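PDB 2Y5S: dihydropteroate synthase from Burkholderia cenocepacia, which probably catalyses the condensation of para-aminobenzoate with 6-hydroxymethyl-7,8-dihydropterin diphosphate to give 7,8-dihydropteroate, the immediate precursor of folates. Local coordinates for residues Pro227-Met232 and Ile268-Asp273; Asp61-Gly66 and Leu96-Ser101; Asp103-Ala108 and Asn122-Phe127; Met146-Glu151 and Phe196-Ala201. One frame throughout, in Å; residues are numbered along the deposited sequence. Where two conformers were deposited one is given.

Contact 1 (Pro227-Met232 and Ile268-Asp273). With 78H (7,8-dihydropteroate), chain P.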
# COMPACT_ATOMS: atom_id res chain seq x y z
N PRO B 227 8.00 5.10 20.40
CA PRO B 227 7.78 4.47 19.10
C PRO B 227 6.48 3.68 19.09
O PRO B 227 6.06 3.16 20.14
CB PRO B 227 8.99 3.56 18.95
CG PRO B 227 9.34 3.19 20.34
CD PRO B 227 9.10 4.46 21.13
N ILE B 228 5.85 3.60 17.92
CA ILE B 228 4.49 3.07 17.75
C ILE B 228 4.52 1.71 17.08
O ILE B 228 5.18 1.53 16.03
CB ILE B 228 3.65 3.99 16.88
CG1 ILE B 228 3.51 5.37 17.53
CG2 ILE B 228 2.24 3.38 16.58
CD1 ILE B 228 2.91 6.45 16.60
N LEU B 229 3.84 0.76 17.71
CA LEU B 229 3.48 -0.51 17.11
C LEU B 229 2.02 -0.42 16.68
O LEU B 229 1.17 -0.02 17.48
CB LEU B 229 3.68 -1.64 18.11
CG LEU B 229 3.55 -3.10 17.61
CD1 LEU B 229 4.38 -4.01 18.54
CD2 LEU B 229 2.10 -3.58 17.55
N ALA B 230 1.74 -0.77 15.43
CA ALA B 230 0.39 -0.74 14.88
C ALA B 230 0.02 -2.13 14.36
O ALA B 230 0.79 -2.76 13.65
CB ALA B 230 0.31 0.26 13.75
N GLY B 231 -1.16 -2.58 14.73
CA GLY B 231 -1.67 -3.87 14.29
C GLY B 231 -3.07 -3.73 13.71
O GLY B 231 -4.03 -3.56 14.45
N MET B 232 -3.18 -3.83 12.38
CA MET B 232 -4.48 -3.77 11.71
C MET B 232 -4.80 -4.99 10.86
O MET B 232 -5.87 -5.05 10.25
CB MET B 232 -4.51 -2.52 10.85
CG MET B 232 -4.49 -1.29 11.70
SD MET B 232 -4.30 0.17 10.73
CE MET B 232 -2.56 0.07 10.48
N ILE B 268 6.80 -0.26 14.09
CA ILE B 268 6.58 -1.69 13.89
C ILE B 268 5.16 -1.92 13.39
O ILE B 268 4.21 -1.32 13.90
CB ILE B 268 6.78 -2.48 15.22
CG1 ILE B 268 8.17 -2.24 15.81
CG2 ILE B 268 6.51 -3.99 15.00
CD1 ILE B 268 8.36 -2.82 17.21
N VAL B 269 5.02 -2.80 12.40
CA VAL B 269 3.71 -3.23 11.96
C VAL B 269 3.57 -4.75 12.22
O VAL B 269 4.47 -5.55 11.92
CB VAL B 269 3.42 -2.84 10.49
CG1 VAL B 269 3.26 -1.27 10.34
CG2 VAL B 269 4.51 -3.35 9.52
N ARG B 270 2.44 -5.11 12.84
CA ARG B 270 2.15 -6.47 13.27
C ARG B 270 1.23 -7.09 12.25
O ARG B 270 0.12 -6.62 12.04
CB ARG B 270 1.48 -6.43 14.65
CG ARG B 270 1.16 -7.76 15.26
CD ARG B 270 0.63 -7.56 16.70
NE ARG B 270 0.32 -8.84 17.31
CZ ARG B 270 -0.80 -9.52 17.12
NH1 ARG B 270 -1.76 -9.04 16.34
NH2 ARG B 270 -0.97 -10.70 17.72
N VAL B 271 1.68 -8.14 11.58
CA VAL B 271 0.96 -8.66 10.42
C VAL B 271 0.92 -10.17 10.35
O VAL B 271 1.79 -10.88 10.91
CB VAL B 271 1.59 -8.11 9.13
CG1 VAL B 271 1.68 -6.57 9.18
CG2 VAL B 271 3.00 -8.72 8.90
N HIS B 272 -0.09 -10.67 9.65
CA HIS B 272 -0.19 -12.08 9.31
C HIS B 272 0.60 -12.37 8.05
O HIS B 272 1.26 -13.39 7.94
CB HIS B 272 -1.64 -12.46 9.06
CG HIS B 272 -2.50 -12.38 10.28
ND1 HIS B 272 -3.28 -11.28 10.58
CD2 HIS B 272 -2.72 -13.28 11.27
CE1 HIS B 272 -3.92 -11.50 11.71
NE2 HIS B 272 -3.60 -12.71 12.15
N ASP B 273 0.51 -11.46 7.08
CA ASP B 273 1.02 -11.70 5.73
C ASP B 273 2.39 -11.08 5.56
O ASP B 273 2.52 -9.96 5.10
CB ASP B 273 0.01 -11.19 4.71
CG ASP B 273 -1.35 -11.75 4.93
OD1 ASP B 273 -1.53 -12.93 4.56
OD2 ASP B 273 -2.21 -11.06 5.54
O4 78H P . -3.42 -4.54 17.43
C4 78H P . -2.79 -5.21 18.25
C5 78H P . -3.18 -6.51 18.60
N3 78H P . -1.66 -4.65 18.87
C9 78H P . -2.41 -7.19 19.57
N5 78H P . -4.23 -7.12 18.00
C2 78H P . -0.94 -5.39 19.86
N8 78H P . -2.73 -8.49 19.96
N1 78H P . -1.33 -6.63 20.16
C6 78H P . -4.63 -8.36 18.37
N2 78H P . 0.12 -4.84 20.49
C7 78H P . -4.00 -9.11 19.55
C10 78H P . -5.75 -9.05 17.65
N11 78H P . -7.04 -8.63 18.20
C15 78H P . -7.99 -8.24 17.36
C16 78H P . -8.67 -7.04 17.56
C17 78H P . -8.27 -9.04 16.25
C18 78H P . -9.65 -6.65 16.67
C19 78H P . -9.26 -8.64 15.35
C20 78H P . -9.95 -7.45 15.56
C21 78H P . -11.01 -7.00 14.56
O22 78H P . -11.37 -5.83 14.64
O23 78H P . -11.36 -7.78 13.64
O HOH W 1 -0.92 -4.34 10.65
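Leu229 and Ile268 pair in register on parallel neighbours, 229-230 and 268-271, the seventh and eighth strands of the TIM barrel, and 229-230 also bonds back to Val192 of strand 190-193, which closes the ring. The backbone ladder has three rungs: Ile268 N gives to Ile228 O at 3.1 Å, Ala230 N to Ile268 O at 3.0 Å, and Arg270 N to Ala230 O at 3.0 Å. Where the strands part, one water takes over, accepting from Met232 N and donating to Arg270 O.

On one face Leu229 CG sits 4.0 Å from Ile268 CG2, two branched side chains packing together; the side chains of Ala230 and Val269 point to the other, where Val269 packs on Val262 of helix 251-263.

Polar and ligand contacts gather at the strand ends. With its CG anti to the backbone N (chi1 -178°) and the chain extended to NE, Arg270 carries its guanidinium flat against the pterin; CZ is 3.6 Å from N8 of 7,8-dihydropteroate, which lies over the centre of that face. Gly231 has no side-chain carbon to collide with pterin O4, and Lys235 NZ is hydrogen-bonded both to Gly231 O and to the ligand. The flat tip of Arg270 thus offers a face to the pterin, and the salt bridge from NE to Asp64 probably fixes its rotation.

Contact 2 (Asp61-Gly66 and Leu96-Ser101)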
# COMPACT_ATOMS: atom_id res chain seq x y z
N ASP B 61 10.99 -9.42 11.05
CA ASP B 61 12.03 -8.90 11.97
C ASP B 61 11.75 -9.26 13.44
O ASP B 61 12.67 -9.27 14.25
CB ASP B 61 12.11 -7.39 11.84
CG ASP B 61 12.37 -6.94 10.43
OD1 ASP B 61 13.44 -7.29 9.89
OD2 ASP B 61 11.52 -6.24 9.86
N LEU B 62 10.49 -9.51 13.77
CA LEU B 62 10.10 -9.98 15.10
C LEU B 62 9.01 -11.02 14.92
O LEU B 62 8.31 -11.02 13.90
CB LEU B 62 9.55 -8.86 15.99
CG LEU B 62 10.29 -7.54 16.21
CD1 LEU B 62 9.90 -6.56 15.10
CD2 LEU B 62 9.95 -6.96 17.60
N LEU B 63 8.85 -11.88 15.94
CA LEU B 63 7.75 -12.84 15.98
C LEU B 63 6.91 -12.60 17.22
O LEU B 63 7.46 -12.45 18.31
CB LEU B 63 8.28 -14.27 15.99
CG LEU B 63 9.09 -14.67 14.76
CD1 LEU B 63 9.77 -16.03 14.99
CD2 LEU B 63 8.18 -14.66 13.53
N ASP B 64 5.59 -12.58 17.06
CA ASP B 64 4.68 -12.37 18.17
C ASP B 64 3.99 -13.70 18.47
O ASP B 64 3.25 -14.23 17.64
CB ASP B 64 3.66 -11.25 17.86
CG ASP B 64 2.92 -10.73 19.12
OD1 ASP B 64 3.53 -10.62 20.21
OD2 ASP B 64 1.72 -10.41 19.03
N ILE B 65 4.29 -14.24 19.64
CA ILE B 65 3.81 -15.54 20.06
C ILE B 65 2.61 -15.31 20.98
O ILE B 65 2.73 -14.63 21.99
CB ILE B 65 4.87 -16.31 20.89
CG1 ILE B 65 6.16 -16.55 20.08
CG2 ILE B 65 4.30 -17.64 21.37
CD1 ILE B 65 7.34 -16.98 20.96
N GLY B 66 1.47 -15.88 20.62
CA GLY B 66 0.27 -15.76 21.45
C GLY B 66 -0.40 -17.10 21.61
O GLY B 66 -0.73 -17.74 20.61
N LEU B 96 17.16 -18.86 17.31
CA LEU B 96 17.10 -18.18 16.02
C LEU B 96 17.56 -16.71 16.04
O LEU B 96 17.73 -16.11 14.98
CB LEU B 96 15.69 -18.28 15.41
CG LEU B 96 15.18 -19.69 15.08
CD1 LEU B 96 13.77 -19.64 14.51
CD2 LEU B 96 16.13 -20.42 14.12
N ASN B 97 17.76 -16.14 17.23
CA ASN B 97 18.25 -14.77 17.37
C ASN B 97 17.38 -13.77 16.60
O ASN B 97 17.88 -12.97 15.83
CB ASN B 97 19.73 -14.68 16.96
CG ASN B 97 20.62 -15.58 17.82
OD1 ASN B 97 20.26 -15.92 18.95
ND2 ASN B 97 21.77 -15.97 17.29
N VAL B 98 16.07 -13.85 16.84
CA VAL B 98 15.10 -12.90 16.30
C VAL B 98 14.20 -12.46 17.47
O VAL B 98 13.82 -13.27 18.30
CB VAL B 98 14.27 -13.51 15.13
CG1 VAL B 98 13.53 -14.76 15.57
CG2 VAL B 98 13.30 -12.50 14.57
N PRO B 99 13.90 -11.16 17.56
CA PRO B 99 13.09 -10.77 18.71
C PRO B 99 11.80 -11.60 18.87
O PRO B 99 11.05 -11.80 17.91
CB PRO B 99 12.78 -9.30 18.45
CG PRO B 99 13.98 -8.80 17.63
CD PRO B 99 14.46 -9.99 16.84
N LEU B 100 11.59 -12.08 20.10
CA LEU B 100 10.42 -12.85 20.47
C LEU B 100 9.50 -12.00 21.33
O LEU B 100 9.83 -11.67 22.48
CB LEU B 100 10.83 -14.13 21.22
CG LEU B 100 11.76 -15.10 20.47
CD1 LEU B 100 12.01 -16.38 21.27
CD2 LEU B 100 11.23 -15.42 19.08
N SER B 101 8.35 -11.64 20.78
CA SER B 101 7.34 -10.87 21.47
C SER B 101 6.28 -11.84 22.00
O SER B 101 5.96 -12.84 21.33
CB SER B 101 6.71 -9.85 20.54
OG SER B 101 5.54 -9.30 21.10
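The carboxylate of Asp64 is the flat group here: Ser101 OG donates to its OD1 over 2.6 Å from above the plane, 37° out of it, while the other oxygen, OD2, serves Arg270 NE and Asn122 ND2. Both side chains stand on the same face of two neighbouring parallel strands, 62-66 and 100-103, which helix 79-93 joins as a right-handed beta-alpha-beta unit of the TIM barrel. A small hydroxyl suits this inward position, since it can steady one oxygen of the acid and leave the other for its partners.

The strands are zipped by Leu63 N to Pro99 O at 3.0 Å, Ser101 N to Leu63 O at 2.7 Å, and Ile65 N to Ser101 O at 2.8 Å, the last almost straight. On the other face Leu63 CD1 lies 4.4 Å from Leu100 CD2; Leu63 also packs on helix 45-58, as Leu100 does on Leu93 of helix 79-93. Pro99, entering the strand, has no N-H with which to extend the ladder to Asp61 O. Its ring carbons serve instead: Pro99 CB meets Leu62 CD2 at 3.8 Å, and Pro99 CD rests 3.2 Å from Asp61 O.

Contact 3 (Asp103-Ala108 and Asn122-Phe127). With 78H (7,8-dihydropteroate), chain P.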
# COMPACT_ATOMS: atom_id res chain seq x y z
N ASP B 103 2.39 -12.13 23.22
CA ASP B 103 1.05 -11.52 23.21
C ASP B 103 0.27 -12.06 24.40
O ASP B 103 -0.41 -13.10 24.32
CB ASP B 103 0.35 -11.82 21.88
CG ASP B 103 -1.07 -11.22 21.79
OD1 ASP B 103 -1.45 -10.30 22.55
OD2 ASP B 103 -1.80 -11.66 20.89
N THR B 104 0.42 -11.38 25.53
CA THR B 104 -0.27 -11.76 26.75
C THR B 104 -0.50 -10.59 27.68
O THR B 104 0.29 -9.65 27.73
CB THR B 104 0.51 -12.81 27.55
OG1 THR B 104 -0.33 -13.31 28.61
CG2 THR B 104 1.80 -12.21 28.13
N TYR B 105 -1.61 -10.68 28.41
CA TYR B 105 -1.94 -9.74 29.48
C TYR B 105 -1.89 -10.40 30.87
O TYR B 105 -2.15 -9.74 31.88
CB TYR B 105 -3.34 -9.17 29.25
CG TYR B 105 -4.44 -10.20 29.16
CD1 TYR B 105 -5.08 -10.67 30.30
CD2 TYR B 105 -4.84 -10.70 27.93
CE1 TYR B 105 -6.09 -11.61 30.22
CE2 TYR B 105 -5.86 -11.64 27.84
CZ TYR B 105 -6.47 -12.09 28.99
OH TYR B 105 -7.47 -13.02 28.92
N LYS B 106 -1.55 -11.69 30.92
CA LYS B 106 -1.49 -12.42 32.19
C LYS B 106 -0.11 -12.29 32.81
O LYS B 106 0.87 -12.76 32.24
CB LYS B 106 -1.83 -13.89 31.97
CG LYS B 106 -3.23 -14.12 31.45
CD LYS B 106 -3.66 -15.56 31.69
CE LYS B 106 -5.05 -15.85 31.11
NZ LYS B 106 -5.11 -15.49 29.68
N PRO B 107 -0.02 -11.64 33.99
CA PRO B 107 1.27 -11.54 34.67
C PRO B 107 2.05 -12.86 34.84
O PRO B 107 3.26 -12.86 34.65
CB PRO B 107 0.89 -10.94 36.03
CG PRO B 107 -0.32 -10.09 35.72
CD PRO B 107 -1.08 -10.89 34.71
N ALA B 108 1.38 -13.97 35.13
CA ALA B 108 2.08 -15.25 35.27
C ALA B 108 2.73 -15.70 33.95
O ALA B 108 3.78 -16.34 33.94
CB ALA B 108 1.15 -16.34 35.79
N ASN B 122 3.94 -7.85 24.94
CA ASN B 122 2.97 -7.12 24.18
C ASN B 122 1.61 -7.29 24.85
O ASN B 122 1.01 -8.37 24.74
CB ASN B 122 2.95 -7.70 22.75
CG ASN B 122 1.87 -7.08 21.90
OD1 ASN B 122 1.50 -5.95 22.13
ND2 ASN B 122 1.36 -7.82 20.91
N ASP B 123 1.12 -6.24 25.51
CA ASP B 123 -0.02 -6.36 26.44
C ASP B 123 -1.24 -5.51 26.03
O ASP B 123 -1.25 -4.29 26.16
CB ASP B 123 0.41 -5.99 27.85
CG ASP B 123 -0.69 -6.20 28.90
OD1 ASP B 123 -1.75 -6.78 28.58
OD2 ASP B 123 -0.49 -5.76 30.04
N ILE B 124 -2.28 -6.18 25.59
CA ILE B 124 -3.52 -5.53 25.22
C ILE B 124 -4.14 -4.74 26.39
O ILE B 124 -4.87 -3.81 26.15
CB ILE B 124 -4.57 -6.51 24.61
CG1 ILE B 124 -4.91 -7.65 25.57
CG2 ILE B 124 -4.05 -7.07 23.27
CD1 ILE B 124 -6.31 -8.26 25.33
N TRP B 125 -3.83 -5.12 27.63
CA TRP B 125 -4.34 -4.39 28.78
C TRP B 125 -3.42 -3.28 29.30
O TRP B 125 -3.74 -2.66 30.31
CB TRP B 125 -4.72 -5.36 29.93
CG TRP B 125 -6.08 -5.94 29.75
CD1 TRP B 125 -6.37 -7.21 29.42
CD2 TRP B 125 -7.33 -5.27 29.90
NE1 TRP B 125 -7.72 -7.39 29.31
CE2 TRP B 125 -8.34 -6.20 29.61
CE3 TRP B 125 -7.70 -3.96 30.22
CZ2 TRP B 125 -9.70 -5.88 29.66
CZ3 TRP B 125 -9.05 -3.63 30.27
CH2 TRP B 125 -10.04 -4.60 29.98
N GLY B 126 -2.30 -3.04 28.62
CA GLY B 126 -1.45 -1.89 28.92
C GLY B 126 -0.86 -1.97 30.32
O GLY B 126 -0.65 -0.95 30.98
N PHE B 127 -0.61 -3.19 30.76
CA PHE B 127 -0.00 -3.50 32.06
C PHE B 127 -0.89 -3.12 33.21
O PHE B 127 -0.41 -2.83 34.32
CB PHE B 127 1.44 -2.94 32.13
CG PHE B 127 2.29 -3.43 31.00
CD1 PHE B 127 2.84 -4.70 31.04
CD2 PHE B 127 2.45 -2.68 29.85
CE1 PHE B 127 3.57 -5.18 29.98
CE2 PHE B 127 3.17 -3.16 28.78
CZ PHE B 127 3.73 -4.42 28.85
O4 78H P . -3.42 -4.54 17.43
C4 78H P . -2.79 -5.21 18.25
C5 78H P . -3.18 -6.51 18.60
N3 78H P . -1.66 -4.65 18.87
C9 78H P . -2.41 -7.19 19.57
N5 78H P . -4.23 -7.12 18.00
C2 78H P . -0.94 -5.39 19.86
N8 78H P . -2.73 -8.49 19.96
N1 78H P . -1.33 -6.63 20.16
C6 78H P . -4.63 -8.36 18.37
N2 78H P . 0.12 -4.84 20.49
C7 78H P . -4.00 -9.11 19.55
C10 78H P . -5.75 -9.05 17.65
N11 78H P . -7.04 -8.63 18.20
C15 78H P . -7.99 -8.24 17.36
C16 78H P . -8.67 -7.04 17.56
C17 78H P . -8.27 -9.04 16.25
C18 78H P . -9.65 -6.65 16.67
C19 78H P . -9.26 -8.64 15.35
C20 78H P . -9.95 -7.45 15.56
C21 78H P . -11.01 -7.00 14.56
O22 78H P . -11.37 -5.83 14.64
O23 78H P . -11.36 -7.78 13.64
O HOH W 2 -1.75 -9.10 25.10
O HOH W 3 -1.95 -6.66 32.01
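Tyr105 leans on the turn Asp123-Gly126, and its side chain meets that turn atom by atom. CB lies 2.9 Å from Asp123 OD1. At CG the ring begins, set between the backbone N and the carbonyl carbon (chi1 58°), a rotation that brings it alongside Trp125, whose CD1 is 3.6 Å from CG. The indole edge faces the phenol ring in a T-shaped pair, with centroids 5.1 Å apart and planes at 76°. Further along one side of the ring, CD2 touches Ile124 CD1 at 3.9 Å. At the tip, OH is hydrogen-bonded to Glu68 and receives a weak bond from Lys106 NZ.

Asp123 shapes the turn that receives this ring. Its OD1 accepts from Trp125 N, closing an Asx turn, and OD2 accepts from Phe127 N; a water also joins OD2 to Tyr105 O. Behind lies the end of the parallel pairing of strands 100-103 and 120-123, where Thr104 N bonds Asn122 O at 3.2 Å. A second water donates to Asp103 OD1 and Asn122 O and accepts from Ile124 N.

From the same strand ends Asn122 and Asp103 extend into the pterin pocket. Asn122 ND2 donates to pterin N1 at 3.0 Å, and its OD1 faces N2, although the modelled separation is too short to be taken literally. Pterin N8 gives only weak bonds to the carboxylate of Asp103, whose OD2 is hydrogen-bonded to Thr70 OG1. An amide, donor and acceptor in one group, therefore suits the N1/N2 edge, and the carboxylate probably contributes a weaker acceptor for N8.

Contact 4 (Met146-Glu151 and Phe196-Ala201). With 78H (7,8-dihydropteroate), chain P; EDO (1,2-ethanediol), chain V.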
# COMPACT_ATOMS: atom_id res chain seq x y z
N MET B 146 -0.64 -1.25 24.94
CA MET B 146 -1.71 -0.96 23.99
C MET B 146 -2.86 -0.26 24.68
O MET B 146 -3.07 -0.44 25.89
CB MET B 146 -2.22 -2.26 23.37
CG MET B 146 -3.00 -2.08 22.08
SD MET B 146 -3.84 -3.59 21.58
CE MET B 146 -5.32 -3.49 22.62
N HIS B 147 -3.61 0.51 23.90
CA HIS B 147 -4.88 1.08 24.36
C HIS B 147 -6.06 0.17 24.02
O HIS B 147 -6.27 -0.20 22.86
CB HIS B 147 -5.12 2.46 23.72
CG HIS B 147 -6.45 3.05 24.06
ND1 HIS B 147 -7.61 2.75 23.37
CD2 HIS B 147 -6.81 3.92 25.04
CE1 HIS B 147 -8.62 3.39 23.92
NE2 HIS B 147 -8.16 4.12 24.92
N MET B 148 -6.83 -0.17 25.04
CA MET B 148 -8.09 -0.85 24.87
C MET B 148 -9.05 -0.18 25.82
O MET B 148 -8.70 0.12 26.97
CB MET B 148 -7.96 -2.36 25.16
CG MET B 148 -9.29 -3.11 25.27
SD MET B 148 -9.16 -4.89 25.52
CE MET B 148 -7.81 -4.92 26.68
N LEU B 149 -10.26 0.10 25.34
CA LEU B 149 -11.28 0.66 26.22
C LEU B 149 -11.93 -0.52 26.96
O LEU B 149 -12.44 -1.43 26.34
CB LEU B 149 -12.32 1.45 25.41
CG LEU B 149 -12.95 2.68 26.07
CD1 LEU B 149 -11.86 3.67 26.49
CD2 LEU B 149 -13.92 3.32 25.11
N GLY B 150 -11.88 -0.50 28.28
CA GLY B 150 -12.52 -1.56 29.07
C GLY B 150 -12.09 -1.53 30.51
O GLY B 150 -11.15 -0.83 30.86
N GLU B 151 -12.80 -2.26 31.37
CA GLU B 151 -12.40 -2.40 32.76
C GLU B 151 -11.64 -3.72 32.90
O GLU B 151 -12.20 -4.78 32.62
CB GLU B 151 -13.61 -2.35 33.70
CG GLU B 151 -13.28 -1.93 35.13
CD GLU B 151 -12.40 -0.68 35.21
OE1 GLU B 151 -12.08 -0.08 34.16
OE2 GLU B 151 -12.02 -0.29 36.33
N PHE B 196 -5.95 -0.75 17.52
CA PHE B 196 -6.95 -0.79 16.49
C PHE B 196 -7.92 -1.95 16.72
O PHE B 196 -7.50 -3.08 16.93
CB PHE B 196 -6.28 -0.93 15.11
CG PHE B 196 -5.56 0.29 14.68
CD1 PHE B 196 -6.25 1.42 14.32
CD2 PHE B 196 -4.16 0.32 14.67
CE1 PHE B 196 -5.59 2.57 13.95
CE2 PHE B 196 -3.49 1.47 14.29
CZ PHE B 196 -4.21 2.60 13.93
N GLY B 197 -9.22 -1.65 16.69
CA GLY B 197 -10.26 -2.65 16.83
C GLY B 197 -10.58 -2.99 18.28
O GLY B 197 -11.34 -3.93 18.52
N PHE B 198 -10.03 -2.26 19.24
CA PHE B 198 -10.29 -2.55 20.67
C PHE B 198 -11.09 -1.43 21.35
O PHE B 198 -10.52 -0.49 21.95
CB PHE B 198 -8.98 -2.75 21.42
CG PHE B 198 -8.28 -4.04 21.11
CD1 PHE B 198 -8.53 -5.19 21.86
CD2 PHE B 198 -7.32 -4.11 20.09
CE1 PHE B 198 -7.86 -6.38 21.60
CE2 PHE B 198 -6.65 -5.29 19.81
CZ PHE B 198 -6.92 -6.43 20.57
N GLY B 199 -12.42 -1.53 21.27
CA GLY B 199 -13.31 -0.52 21.84
C GLY B 199 -13.38 0.74 20.99
O GLY B 199 -13.45 1.85 21.53
N LYS B 200 -13.34 0.58 19.68
CA LYS B 200 -13.38 1.71 18.74
C LYS B 200 -14.52 1.52 17.76
O LYS B 200 -14.79 0.39 17.35
CB LYS B 200 -12.07 1.79 17.96
CG LYS B 200 -10.93 2.49 18.71
CD LYS B 200 -9.96 1.56 19.28
CE LYS B 200 -9.02 2.24 20.26
NZ LYS B 200 -8.34 1.23 21.11
N ALA B 201 -15.19 2.60 17.38
CA ALA B 201 -16.13 2.55 16.26
C ALA B 201 -15.36 2.01 15.03
O ALA B 201 -14.30 2.54 14.68
CB ALA B 201 -16.75 3.93 15.98
O4 78H P . -3.42 -4.54 17.43
C4 78H P . -2.79 -5.21 18.25
C5 78H P . -3.18 -6.51 18.60
N3 78H P . -1.66 -4.65 18.87
C9 78H P . -2.41 -7.19 19.57
N5 78H P . -4.23 -7.12 18.00
C2 78H P . -0.94 -5.39 19.86
N8 78H P . -2.73 -8.49 19.96
N1 78H P . -1.33 -6.63 20.16
C6 78H P . -4.63 -8.36 18.37
N2 78H P . 0.12 -4.84 20.49
C7 78H P . -4.00 -9.11 19.55
C10 78H P . -5.75 -9.05 17.65
N11 78H P . -7.04 -8.63 18.20
C15 78H P . -7.99 -8.24 17.36
C16 78H P . -8.67 -7.04 17.56
C17 78H P . -8.27 -9.04 16.25
C18 78H P . -9.65 -6.65 16.67
C19 78H P . -9.26 -8.64 15.35
C20 78H P . -9.95 -7.45 15.56
C21 78H P . -11.01 -7.00 14.56
O22 78H P . -11.37 -5.83 14.64
O23 78H P . -11.36 -7.78 13.64
C1 EDO V . -9.31 3.69 29.97
O1 EDO V . -10.00 4.75 29.30
C2 EDO V . -9.19 2.53 29.00
O2 EDO V . -9.94 1.42 29.49
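Two loops at the C-terminal ends of barrel strands 142-146 and 190-193 meet here and form a wall of the dihydropteroate site. Phe198 is the divider: Met146 CE lies over one ring face, 3.4 Å from the centroid as a CH-pi contact, and C16 of the ligand's aminobenzoate part lies over the opposite face. The chain of Met146 bends at its last torsion (chi3 82°), which turns the methyl onto the ring and leaves SD, itself in Met-aromatic contact, 3.6 Å from pterin N3. Met148 SD approaches the ring obliquely, 3.7 Å from Phe198 CD1. Phe198 CZ comes to 3.2 Å from the ligand's N11.

Polar bonds secure the loops beneath. Lys200 NZ donates to His147 ND1 at 2.8 Å, within 2° of the imidazole plane, and to Phe198 O at 2.9 Å. Leu149 N makes a weak bond to Phe198 O, and Gly199, lacking a side chain, lets Leu149 pack close. Since ND1 accepts, the ring proton of a neutral His147 would sit on NE2, and the buried amine of Lys200, probably charged, is shared among His147 ND1 and the carbonyls of Phe198, Pro194 and Gly195.

How the contacts relate
Contacts 1, 2 and 3 are pairings in the one parallel barrel sheet, while contact 4 joins loops above it. Contacts 1, 3 and 4 all touch 7,8-dihydropteroate; contact 2 stays behind, with the side chain of Asp64 about 5 Å from the ligand. Asp64 ties contact 2 to contacts 1 and 3: its OD2 is 2.7 Å from Arg270 NE in contact 1 and 3.2 Å from Asn122 ND2 in contact 3, making it a second-shell residue for two pterin contacts. Contact 4 packs on contact 1, Phe196 CD2 lying 3.4 Å from Met232 CG, and on contact 3 through Met148 and Trp125. It does not touch contact 2; their centres are about 24 Å apart, across the barrel.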